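Side-chain contacts in 3-ketosteroid-delta4-5alpha-dehydrogenase (Rhodococcus jostii, PDB 4AT2), which dehydrogenates 3-ketosteroids with FAD as its cofactor, probably introducing the delta4 double bond into 5alpha-reduced steroids during steroid catabolism: residues G50-A55 with F472-C477; V237-K242 with R254-A259. All blocks are in the same frame, centred on the assembly; numbering follows the deposited sequence.

How the interactions relate
From the N terminus, the chain reaches the start of helix 51-62 first, and interaction 1 joins this turn to residues 472-477, closing a loop of 416 residues. Interaction 2 falls wholly within that loop: after strand 236-243 the chain runs back along strand 246-252 and turns a corner at R254 into strand 255-258, whose V256 packs on I239. The two contacts do not cross. Strands 255-258 and 471-473 are neighbours in the parallel sheet, paired through F472 N to V256 O (2.9 Å) and F472 O to L258 N (2.8 Å). Interaction 2 therefore ties the mixed sheet to the parallel one, and interaction 1 ties the loop that follows edge strand 471-473 to the start of helix 51-62; both touch FAD.

Interaction 1: residues G50-A55 with F472-C477; sequences GIAGVA and FAAGRC. With FAD (flavin-adenine dinucleotide), chain D.
A52 sets its methyl on the face of the peptide that joins A474 to G475. CB of A52 stands 3.5 Å from O of A474 and 3.7 Å from N of G475, so it covers the amide group broadly instead of meeting it at an edge. The methyl of A474 comes alongside, with the CB atoms of A52 and A474 3.9 Å apart. G475 has no side chain, and this lets the backbone run close beneath the helix start; its positive phi also turns the chain so that the next amide points at the cofactor.

That turn matters because one phosphate of FAD, centred on P, is held from both segments. A52 N donates to O2P at 3.3 Å with a nearly straight N-H...O angle of 173°. R476 N donates to O1P at 2.8 Å and 170°. CG2 of I51 packs against O2P as well, while the R476 chain, bent at chi2 and chi3, rests CG 3.4 Å from O3' of FAD and carries its guanidinium to a salt bridge with D494.

G50 caps the N terminus of helix 51-62, and with G53 it belongs to a GxGxxG pattern consistent with the dinucleotide-binding turn of Rossmann-type flavoproteins. No hydrogen bond joins the two segments directly: what meets across the contact is a methyl on a peptide face and a second methyl beside it, while the FAD phosphate bridges the segments through backbone amides. The helix start would be expected to stabilise its negative charge further.

Interaction 2: residues V237-K242 with R254-A259; sequences VGIVAK and RGVVLA. With FAD (flavin-adenine dinucleotide), chain D.
The flat group here is the peptide between G238 and I239, and V256 meets it on a face: CG2 of V256 lies almost directly over the plane, 4.1 Å from O of G238. Within its own sheet the backbone is hydrogen-bonded on to the flanking strands, G238 to V229 and I239 to V250. Two residues, V237 and G238, share the single partner V229 on the next strand, which makes a classic beta bulge.

Beside that peptide, I239 supplies the one side chain of segment 237-242 that packs on V256. Its CG2 methyl drops towards the fork of the valine and touches both branches, 3.9 Å from CG1 and 3.9 Å from CG2 of V256. The branch swings into place because CG2 of I239 sits anti to its carbonyl carbon, whereas CG1 is turned between the backbone N and the carbonyl carbon (chi1 66°) and carries CD1 away from the valine. With CG1 of V256 anti to the backbone N (chi1 169°), both its methyls face I239, and CG2 also reaches the G238 peptide. The two side chains cross at a slant.

V256 points from the parallel sheet toward strand 236-243, the middle strand of the antiparallel meander 223-230, 236-243, 246-252; its neighbour V257 turns to helix 490-507, touching A502 and A506. The parallel sheet is thus sandwiched here between meander and helix, and the chain leaves the strand at A259, whose O lies 3.3 Å from C5B of FAD. Between the two segments there is no hydrogen bond and no charge pairing: methyl groups lie on methyl groups and on a peptide face, and between these two segments the contact rests on dispersion and burial of apolar surface.

Interaction 1: residues G50-A55 with F472-C477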
loop_
_atom_site.group_PDB
_atom_site.type_symbol
_atom_site.label_atom_id
_atom_site.label_comp_id
_atom_site.label_asym_id
_atom_site.label_seq_id
_atom_site.Cartn_x
_atom_site.Cartn_y
_atom_site.Cartn_z
ATOM N N GLY A 50 7.049 -26.036 -4.309
ATOM C CA GLY A 50 5.756 -25.871 -3.637
ATOM C C GLY A 50 4.657 -26.014 -4.669
ATOM O O GLY A 50 4.841 -26.683 -5.681
ATOM N N ILE A 51 3.516 -25.372 -4.441
ATOM C CA ILE A 51 2.368 -25.580 -5.332
ATOM C C ILE A 51 2.610 -25.085 -6.757
ATOM O O ILE A 51 2.297 -25.788 -7.723
ATOM C CB ILE A 51 1.037 -25.002 -4.763
ATOM C CG1 ILE A 51 -0.137 -25.363 -5.677
ATOM C CG2 ILE A 51 1.099 -23.492 -4.583
ATOM C CD1 ILE A 51 -0.297 -26.866 -5.854
ATOM N N ALA A 52 3.173 -23.883 -6.885
ATOM C CA ALA A 52 3.405 -23.298 -8.198
ATOM C C ALA A 52 4.422 -24.142 -8.951
ATOM O O ALA A 52 4.246 -24.429 -10.133
ATOM C CB ALA A 52 3.906 -21.876 -8.066
ATOM N N GLY A 53 5.473 -24.544 -8.245
ATOM C CA GLY A 53 6.542 -25.325 -8.858
ATOM C C GLY A 53 6.090 -26.681 -9.350
ATOM O O GLY A 53 6.409 -27.071 -10.481
ATOM N N VAL A 54 5.331 -27.405 -8.523
ATOM C CA VAL A 54 4.910 -28.756 -8.925
ATOM C C VAL A 54 3.936 -28.696 -10.107
ATOM O O VAL A 54 4.049 -29.497 -11.043
ATOM C CB VAL A 54 4.395 -29.613 -7.745
ATOM C CG1 VAL A 54 3.047 -29.119 -7.234
ATOM C CG2 VAL A 54 4.348 -31.091 -8.142
ATOM N N ALA A 55 3.031 -27.713 -10.100
ATOM C CA ALA A 55 2.084 -27.537 -11.201
ATOM C C ALA A 55 2.806 -27.219 -12.507
ATOM O O ALA A 55 2.456 -27.770 -13.566
ATOM C CB ALA A 55 1.053 -26.454 -10.875
ATOM N N PHE A 472 9.830 -17.041 -16.380
ATOM C CA PHE A 472 8.436 -17.287 -16.036
ATOM C C PHE A 472 8.323 -17.344 -14.530
ATOM O O PHE A 472 9.331 -17.526 -13.832
ATOM C CB PHE A 472 7.981 -18.600 -16.677
ATOM C CG PHE A 472 8.252 -18.643 -18.153
ATOM C CD1 PHE A 472 7.331 -18.102 -19.048
ATOM C CD2 PHE A 472 9.472 -19.126 -18.636
ATOM C CE1 PHE A 472 7.600 -18.089 -20.408
ATOM C CE2 PHE A 472 9.746 -19.115 -19.998
ATOM C CZ PHE A 472 8.805 -18.601 -20.881
ATOM N N ALA A 473 7.109 -17.181 -14.012
ATOM C CA ALA A 473 6.944 -17.174 -12.549
ATOM C C ALA A 473 5.507 -17.412 -12.142
ATOM O O ALA A 473 4.587 -17.043 -12.871
ATOM C CB ALA A 473 7.452 -15.865 -11.952
ATOM N N ALA A 474 5.323 -18.010 -10.966
ATOM C CA ALA A 474 3.982 -18.225 -10.423
ATOM C C ALA A 474 4.056 -18.409 -8.919
ATOM O O ALA A 474 5.135 -18.644 -8.362
ATOM C CB ALA A 474 3.317 -19.428 -11.079
ATOM N N GLY A 475 2.901 -18.322 -8.272
ATOM C CA GLY A 475 2.846 -18.452 -6.809
ATOM C C GLY A 475 3.171 -17.128 -6.148
ATOM O O GLY A 475 3.075 -16.063 -6.778
ATOM N N ARG A 476 3.565 -17.175 -4.879
ATOM C CA ARG A 476 3.663 -15.926 -4.115
ATOM C C ARG A 476 4.919 -15.085 -4.369
ATOM O O ARG A 476 5.101 -14.044 -3.737
ATOM C CB ARG A 476 3.374 -16.132 -2.615
ATOM C CG ARG A 476 1.905 -16.503 -2.329
ATOM C CD ARG A 476 0.914 -15.324 -2.405
ATOM N NE ARG A 476 0.772 -14.757 -3.761
ATOM C CZ ARG A 476 0.136 -15.358 -4.770
ATOM N NH1 ARG A 476 -0.431 -16.552 -4.594
ATOM N NH2 ARG A 476 0.078 -14.776 -5.974
ATOM N N CYS A 477 5.753 -15.485 -5.332
ATOM C CA CYS A 477 6.740 -14.530 -5.836
ATOM C C CYS A 477 6.120 -13.588 -6.869
ATOM O O CYS A 477 6.783 -12.664 -7.340
ATOM C CB CYS A 477 7.994 -15.221 -6.382
ATOM S SG CYS A 477 7.805 -16.170 -7.912
HETATM P PA FAD D . 5.676 -22.559 -1.338
HETATM O O1A FAD D . 4.588 -23.560 -1.349
HETATM O O2A FAD D . 6.196 -22.089 -0.045
HETATM O O5B FAD D . 6.892 -23.147 -2.198
HETATM C C5B FAD D . 8.078 -22.377 -2.419
HETATM C C4B FAD D . 9.291 -23.322 -2.367
HETATM O O4B FAD D . 10.419 -22.511 -2.760
HETATM C C3B FAD D . 9.547 -23.774 -0.924
HETATM O O3B FAD D . 9.658 -25.219 -0.890
HETATM C C2B FAD D . 10.861 -23.080 -0.548
HETATM O O2B FAD D . 11.645 -23.914 0.346
HETATM C C1B FAD D . 11.535 -22.923 -1.910
HETATM N N9A FAD D . 12.540 -21.838 -1.965
HETATM C C8A FAD D . 12.549 -20.666 -1.318
HETATM N N7A FAD D . 13.642 -19.999 -1.681
HETATM C C5A FAD D . 14.319 -20.750 -2.572
HETATM C C6A FAD D . 15.475 -20.584 -3.260
HETATM N N6A FAD D . 16.168 -19.456 -3.101
HETATM N N1A FAD D . 15.940 -21.523 -4.102
HETATM C C2A FAD D . 15.229 -22.698 -4.296
HETATM N N3A FAD D . 14.045 -22.862 -3.582
HETATM C C4A FAD D . 13.625 -21.883 -2.738
HETATM N N1 FAD D . -3.344 -20.261 1.030
HETATM C C2 FAD D . -4.441 -20.801 0.382
HETATM O O2 FAD D . -4.699 -20.438 -0.757
HETATM N N3 FAD D . -5.241 -21.757 1.024
HETATM C C4 FAD D . -4.961 -22.142 2.337
HETATM O O4 FAD D . -5.696 -22.974 2.876
HETATM C C4X FAD D . -3.855 -21.589 2.994
HETATM N N5 FAD D . -3.567 -21.922 4.276
HETATM C C5X FAD D . -2.648 -21.208 4.956
HETATM C C6 FAD D . -2.518 -21.364 6.340
HETATM C C7 FAD D . -1.558 -20.642 7.052
HETATM C C7M FAD D . -1.472 -20.840 8.445
HETATM C C8 FAD D . -0.715 -19.737 6.374
HETATM C C8M FAD D . 0.280 -18.982 7.029
HETATM C C9 FAD D . -0.840 -19.593 4.990
HETATM C C9A FAD D . -1.818 -20.307 4.281
HETATM N N10 FAD D . -1.968 -20.147 2.943
HETATM C C10 FAD D . -3.052 -20.654 2.340
HETATM C "C1'" FAD D . -0.938 -19.495 2.093
HETATM C "C2'" FAD D . -0.210 -20.557 1.254
HETATM O "O2'" FAD D . 0.245 -21.553 2.171
HETATM C "C3'" FAD D . 0.990 -19.948 0.510
HETATM O "O3'" FAD D . 0.733 -18.598 0.085
HETATM C "C4'" FAD D . 1.336 -20.819 -0.709
HETATM O "O4'" FAD D . 1.584 -22.156 -0.248
HETATM C "C5'" FAD D . 2.584 -20.286 -1.417
HETATM O "O5'" FAD D . 2.814 -21.085 -2.594
HETATM P P FAD D . 4.224 -20.988 -3.370
HETATM O O1P FAD D . 4.472 -19.612 -3.812
HETATM O O2P FAD D . 4.265 -22.116 -4.359
HETATM O O3P FAD D . 5.287 -21.192 -2.151
#

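Interaction 2: residues V237-K242 with R254-A259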
loop_
_atom_site.group_PDB
_atom_site.type_symbol
_atom_site.label_atom_id
_atom_site.label_comp_id
_atom_site.label_asym_id
_atom_site.label_seq_id
_atom_site.Cartn_x
_atom_site.Cartn_y
_atom_site.Cartn_z
ATOM N N VAL A 237 18.947 -17.897 -19.340
ATOM C CA VAL A 237 19.390 -19.182 -19.888
ATOM C C VAL A 237 19.820 -20.159 -18.792
ATOM O O VAL A 237 20.319 -21.248 -19.074
ATOM C CB VAL A 237 20.546 -18.999 -20.901
ATOM C CG1 VAL A 237 20.068 -18.198 -22.109
ATOM C CG2 VAL A 237 21.755 -18.363 -20.225
ATOM N N GLY A 238 19.619 -19.771 -17.535
ATOM C CA GLY A 238 19.973 -20.648 -16.414
ATOM C C GLY A 238 19.980 -19.896 -15.103
ATOM O O GLY A 238 19.570 -18.738 -15.050
ATOM N N ILE A 239 20.438 -20.560 -14.045
ATOM C CA ILE A 239 20.531 -19.946 -12.719
ATOM C C ILE A 239 21.842 -20.337 -12.044
ATOM O O ILE A 239 22.468 -21.326 -12.424
ATOM C CB ILE A 239 19.339 -20.333 -11.793
ATOM C CG1 ILE A 239 19.322 -21.834 -11.444
ATOM C CG2 ILE A 239 18.011 -19.930 -12.410
ATOM C CD1 ILE A 239 20.244 -22.235 -10.301
ATOM N N VAL A 240 22.234 -19.555 -11.047
ATOM C CA VAL A 240 23.348 -19.897 -10.159
ATOM C C VAL A 240 22.749 -20.168 -8.785
ATOM O O VAL A 240 21.870 -19.429 -8.331
ATOM C CB VAL A 240 24.384 -18.752 -10.072
ATOM C CG1 VAL A 240 25.453 -19.070 -9.027
ATOM C CG2 VAL A 240 25.030 -18.502 -11.428
ATOM N N ALA A 241 23.213 -21.234 -8.132
ATOM C CA ALA A 241 22.723 -21.588 -6.794
ATOM C C ALA A 241 23.870 -21.982 -5.876
ATOM O O ALA A 241 24.975 -22.252 -6.336
ATOM C CB ALA A 241 21.715 -22.730 -6.874
ATOM N N LYS A 242 23.604 -22.013 -4.577
ATOM C CA LYS A 242 24.487 -22.723 -3.644
ATOM C C LYS A 242 23.845 -24.072 -3.295
ATOM O O LYS A 242 22.679 -24.121 -2.894
ATOM C CB LYS A 242 24.754 -21.893 -2.377
ATOM C CG LYS A 242 25.766 -22.534 -1.417
ATOM C CD LYS A 242 25.961 -21.715 -0.146
ATOM C CE LYS A 242 27.003 -22.354 0.766
ATOM N NZ LYS A 242 27.193 -21.600 2.035
ATOM N N ARG A 254 15.077 -23.928 -22.251
ATOM C CA ARG A 254 13.819 -23.321 -22.704
ATOM C C ARG A 254 13.268 -22.281 -21.737
ATOM O O ARG A 254 12.682 -21.291 -22.157
ATOM C CB ARG A 254 12.759 -24.398 -22.956
ATOM C CG ARG A 254 13.183 -25.469 -23.952
ATOM C CD ARG A 254 12.027 -26.401 -24.274
ATOM N NE ARG A 254 12.471 -27.624 -24.952
ATOM C CZ ARG A 254 11.685 -28.669 -25.202
ATOM N NH1 ARG A 254 10.404 -28.648 -24.857
ATOM N NH2 ARG A 254 12.182 -29.741 -25.816
ATOM N N GLY A 255 13.450 -22.491 -20.437
ATOM C CA GLY A 255 12.948 -21.502 -19.486
ATOM C C GLY A 255 13.218 -21.806 -18.032
ATOM O O GLY A 255 13.374 -22.963 -17.643
ATOM N N VAL A 256 13.276 -20.735 -17.248
ATOM C CA VAL A 256 13.369 -20.789 -15.800
ATOM C C VAL A 256 12.002 -20.375 -15.259
ATOM O O VAL A 256 11.442 -19.357 -15.684
ATOM C CB VAL A 256 14.433 -19.809 -15.263
ATOM C CG1 VAL A 256 14.343 -19.673 -13.743
ATOM C CG2 VAL A 256 15.832 -20.252 -15.681
ATOM N N VAL A 257 11.456 -21.182 -14.353
ATOM C CA VAL A 257 10.214 -20.827 -13.644
ATOM C C VAL A 257 10.542 -20.481 -12.193
ATOM O O VAL A 257 10.989 -21.338 -11.433
ATOM C CB VAL A 257 9.168 -21.968 -13.661
ATOM C CG1 VAL A 257 7.904 -21.551 -12.897
ATOM C CG2 VAL A 257 8.822 -22.371 -15.094
ATOM N N LEU A 258 10.302 -19.229 -11.817
ATOM C CA LEU A 258 10.474 -18.806 -10.424
ATOM C C LEU A 258 9.219 -19.142 -9.633
ATOM O O LEU A 258 8.123 -18.684 -9.959
ATOM C CB LEU A 258 10.776 -17.304 -10.335
ATOM C CG LEU A 258 12.013 -16.824 -11.114
ATOM C CD1 LEU A 258 12.122 -15.306 -11.031
ATOM C CD2 LEU A 258 13.281 -17.473 -10.589
ATOM N N ALA A 259 9.392 -19.954 -8.595
ATOM C CA ALA A 259 8.266 -20.479 -7.815
ATOM C C ALA A 259 8.702 -20.649 -6.351
ATOM O O ALA A 259 8.309 -21.591 -5.661
ATOM C CB ALA A 259 7.789 -21.795 -8.412
HETATM P PA FAD D . 5.676 -22.559 -1.338
HETATM O O1A FAD D . 4.588 -23.560 -1.349
HETATM O O2A FAD D . 6.196 -22.089 -0.045
HETATM O O5B FAD D . 6.892 -23.147 -2.198
HETATM C C5B FAD D . 8.078 -22.377 -2.419
HETATM C C4B FAD D . 9.291 -23.322 -2.367
HETATM O O4B FAD D . 10.419 -22.511 -2.760
HETATM C C3B FAD D . 9.547 -23.774 -0.924
HETATM O O3B FAD D . 9.658 -25.219 -0.890
HETATM C C2B FAD D . 10.861 -23.080 -0.548
HETATM O O2B FAD D . 11.645 -23.914 0.346
HETATM C C1B FAD D . 11.535 -22.923 -1.910
HETATM N N9A FAD D . 12.540 -21.838 -1.965
HETATM C C8A FAD D . 12.549 -20.666 -1.318
HETATM N N7A FAD D . 13.642 -19.999 -1.681
HETATM C C5A FAD D . 14.319 -20.750 -2.572
HETATM C C6A FAD D . 15.475 -20.584 -3.260
HETATM N N6A FAD D . 16.168 -19.456 -3.101
HETATM N N1A FAD D . 15.940 -21.523 -4.102
HETATM C C2A FAD D . 15.229 -22.698 -4.296
HETATM N N3A FAD D . 14.045 -22.862 -3.582
HETATM C C4A FAD D . 13.625 -21.883 -2.738
HETATM N N1 FAD D . -3.344 -20.261 1.030
HETATM C C2 FAD D . -4.441 -20.801 0.382
HETATM O O2 FAD D . -4.699 -20.438 -0.757
HETATM N N3 FAD D . -5.241 -21.757 1.024
HETATM C C4 FAD D . -4.961 -22.142 2.337
HETATM O O4 FAD D . -5.696 -22.974 2.876
HETATM C C4X FAD D . -3.855 -21.589 2.994
HETATM N N5 FAD D . -3.567 -21.922 4.276
HETATM C C5X FAD D . -2.648 -21.208 4.956
HETATM C C6 FAD D . -2.518 -21.364 6.340
HETATM C C7 FAD D . -1.558 -20.642 7.052
HETATM C C7M FAD D . -1.472 -20.840 8.445
HETATM C C8 FAD D . -0.715 -19.737 6.374
HETATM C C8M FAD D . 0.280 -18.982 7.029
HETATM C C9 FAD D . -0.840 -19.593 4.990
HETATM C C9A FAD D . -1.818 -20.307 4.281
HETATM N N10 FAD D . -1.968 -20.147 2.943
HETATM C C10 FAD D . -3.052 -20.654 2.340
HETATM C "C1'" FAD D . -0.938 -19.495 2.093
HETATM C "C2'" FAD D . -0.210 -20.557 1.254
HETATM O "O2'" FAD D . 0.245 -21.553 2.171
HETATM C "C3'" FAD D . 0.990 -19.948 0.510
HETATM O "O3'" FAD D . 0.733 -18.598 0.085
HETATM C "C4'" FAD D . 1.336 -20.819 -0.709
HETATM O "O4'" FAD D . 1.584 -22.156 -0.248
HETATM C "C5'" FAD D . 2.584 -20.286 -1.417
HETATM O "O5'" FAD D . 2.814 -21.085 -2.594
HETATM P P FAD D . 4.224 -20.988 -3.370
HETATM O O1P FAD D . 4.472 -19.612 -3.812
HETATM O O2P FAD D . 4.265 -22.116 -4.359
HETATM O O3P FAD D . 5.287 -21.192 -2.151
#